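Local coordinates for 3-dehydroshikimate dehydratase (PDB 5HMQ), which catalyses the metal-dependent dehydration of 3-dehydroshikimate to protocatechuate in quinate and shikimate breakdown, through a sugar phosphate isomerase-like domain fused to a dioxygenase-like one, at residues R132-E136 and F190-M194. Numbering follows the deposited sequence.
With MG (magnesium ion), chain K.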
loop_
_atom_site.group_PDB
_atom_site.type_symbol
_atom_site.label_atom_id
_atom_site.label_comp_id
_atom_site.label_asym_id
_atom_site.label_seq_id
_atom_site.Cartn_x
_atom_site.Cartn_y
_atom_site.Cartn_z
ATOM N N ARG C 132 -4.918 -20.029 -32.372
ATOM C CA ARG C 132 -5.587 -20.970 -31.488
ATOM C C ARG C 132 -6.576 -20.243 -30.586
ATOM O O ARG C 132 -6.341 -19.107 -30.166
ATOM C CB ARG C 132 -4.534 -21.713 -30.660
ATOM C CG ARG C 132 -3.615 -22.585 -31.510
ATOM C CD ARG C 132 -2.312 -22.919 -30.794
ATOM N NE ARG C 132 -2.480 -23.551 -29.494
ATOM C CZ ARG C 132 -1.732 -23.258 -28.435
ATOM N NH1 ARG C 132 -0.783 -22.336 -28.530
ATOM N NH2 ARG C 132 -1.934 -23.879 -27.284
ATOM N N ILE C 133 -7.683 -20.918 -30.283
ATOM C CA ILE C 133 -8.712 -20.407 -29.385
ATOM C C ILE C 133 -8.658 -21.206 -28.091
ATOM O O ILE C 133 -8.724 -22.441 -28.114
ATOM C CB ILE C 133 -10.116 -20.489 -30.010
ATOM C CG1 ILE C 133 -10.182 -19.715 -31.325
ATOM C CG2 ILE C 133 -11.160 -19.954 -29.040
ATOM C CD1 ILE C 133 -9.993 -18.231 -31.175
ATOM N N GLY C 134 -8.532 -20.505 -26.968
ATOM C CA GLY C 134 -8.660 -21.130 -25.666
ATOM C C GLY C 134 -9.929 -20.686 -24.966
ATOM O O GLY C 134 -10.103 -19.497 -24.689
ATOM N N TYR C 135 -10.822 -21.628 -24.676
ATOM C CA TYR C 135 -12.150 -21.329 -24.155
ATOM C C TYR C 135 -12.141 -21.458 -22.635
ATOM O O TYR C 135 -11.812 -22.523 -22.101
ATOM C CB TYR C 135 -13.184 -22.266 -24.780
ATOM C CG TYR C 135 -14.629 -21.912 -24.502
ATOM C CD1 TYR C 135 -15.066 -20.593 -24.537
ATOM C CD2 TYR C 135 -15.562 -22.905 -24.234
ATOM C CE1 TYR C 135 -16.393 -20.273 -24.293
ATOM C CE2 TYR C 135 -16.887 -22.596 -23.989
ATOM C CZ TYR C 135 -17.298 -21.279 -24.021
ATOM O OH TYR C 135 -18.620 -20.977 -23.778
ATOM N N GLU C 136 -12.499 -20.375 -21.946
ATOM C CA GLU C 136 -12.508 -20.319 -20.488
ATOM C C GLU C 136 -13.921 -20.046 -19.996
ATOM O O GLU C 136 -14.603 -19.157 -20.518
ATOM C CB GLU C 136 -11.568 -19.227 -19.966
ATOM C CG GLU C 136 -11.617 -19.040 -18.453
ATOM C CD GLU C 136 -11.056 -17.702 -18.009
ATOM O OE1 GLU C 136 -10.139 -17.687 -17.160
ATOM O OE2 GLU C 136 -11.524 -16.666 -18.526
ATOM N N PHE C 190 -5.115 -25.841 -23.353
ATOM C CA PHE C 190 -4.218 -24.871 -23.967
ATOM C C PHE C 190 -3.534 -23.941 -22.975
ATOM O O PHE C 190 -2.466 -23.406 -23.295
ATOM C CB PHE C 190 -4.970 -24.018 -24.997
ATOM C CG PHE C 190 -5.252 -24.728 -26.292
ATOM C CD1 PHE C 190 -4.876 -26.051 -26.476
ATOM C CD2 PHE C 190 -5.876 -24.062 -27.336
ATOM C CE1 PHE C 190 -5.130 -26.700 -27.672
ATOM C CE2 PHE C 190 -6.130 -24.706 -28.537
ATOM C CZ PHE C 190 -5.760 -26.027 -28.705
ATOM N N PHE C 191 -4.098 -23.742 -21.787
ATOM C CA PHE C 191 -3.560 -22.732 -20.886
ATOM C C PHE C 191 -4.131 -22.952 -19.494
ATOM O O PHE C 191 -5.277 -23.383 -19.343
ATOM C CB PHE C 191 -3.897 -21.319 -21.379
ATOM C CG PHE C 191 -2.876 -20.288 -21.006
ATOM C CD1 PHE C 191 -1.748 -20.101 -21.787
ATOM C CD2 PHE C 191 -3.040 -19.507 -19.876
ATOM C CE1 PHE C 191 -0.805 -19.152 -21.452
ATOM C CE2 PHE C 191 -2.101 -18.555 -19.536
ATOM C CZ PHE C 191 -0.979 -18.379 -20.322
ATOM N N VAL C 192 -3.324 -22.642 -18.483
ATOM C CA VAL C 192 -3.714 -22.797 -17.085
ATOM C C VAL C 192 -3.402 -21.498 -16.358
ATOM O O VAL C 192 -2.253 -21.040 -16.364
ATOM C CB VAL C 192 -2.997 -23.979 -16.409
ATOM C CG1 VAL C 192 -3.306 -24.004 -14.915
ATOM C CG2 VAL C 192 -3.399 -25.292 -17.060
ATOM N N GLN C 193 -4.420 -20.908 -15.739
ATOM C CA GLN C 193 -4.275 -19.709 -14.922
ATOM C C GLN C 193 -4.471 -20.088 -13.462
ATOM O O GLN C 193 -5.531 -20.603 -13.091
ATOM C CB GLN C 193 -5.285 -18.636 -15.324
ATOM C CG GLN C 193 -5.154 -18.123 -16.743
ATOM C CD GLN C 193 -6.237 -17.122 -17.079
ATOM O OE1 GLN C 193 -7.369 -17.246 -16.612
ATOM N NE2 GLN C 193 -5.896 -16.116 -17.879
HETATM N N MSE C 194 -3.458 -19.834 -12.640
HETATM C CA MSE C 194 -3.589 -20.053 -11.206
HETATM C C MSE C 194 -3.971 -18.750 -10.517
HETATM O O MSE C 194 -3.371 -17.707 -10.772
HETATM C CB MSE C 194 -2.291 -20.603 -10.613
HETATM C CG MSE C 194 -1.794 -21.880 -11.267
HETATM SE SE MSE C 194 -3.078 -23.351 -11.251
HETATM C CE MSE C 194 -3.293 -23.577 -9.324
HETATM MG MG MG K . -9.093 -16.337 -16.008
HETATM O O HOH W 1 -0.703 -23.205 -25.320
HETATM O O HOH W 2 -8.953 -15.225 -17.698
HETATM O O HOH W 3 -10.655 -15.219 -15.532
#
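Strands 132-136 and 190-194 run the same way at 39° to each other, their axes 7.4 Å apart at the closest; strand 162-167 lies between them in the sheet, so side chains rather than backbone hydrogen bonds join them. They meet near both ends. At the start, the Arg132 guanidinium stands tilted over one face of the Phe190 ring in a cation-pi contact, Arg132 CZ 4.4 Å from the ring centroid and the two planes inclined by 62°. A bend in the chain at chi3 folds the arginine back across the ring, bringing Arg132 NH2, offset toward the rim, to 3.6 Å from Phe190 CG. Water 1 donates to Phe190 O, while Arg132 NH1 forms a salt bridge with Asp96. Gly134, without a side chain, passes beside the ring, and Ile133 O comes within 3.4 Å of Phe190 CD2. At the other end, Glu136 OE1 and Gln193 OE1 bind the magnesium ion at 2.1 and 2.0 Å. Sharing the ion brings Glu136 OE1 and Gln193 OE1 to 2.9 Å without a hydrogen bond between them, the carboxylate and amide planes turned 65° apart. The Gln193 amide is also gripped through NE2, which donates to Glu32 and weakly to metal-bound water 2. Asp167, Glu241 and water 3 complete the catalytic metal site, set at the C-terminal ends of the parallel strands of a xylose isomerase-like TIM barrel.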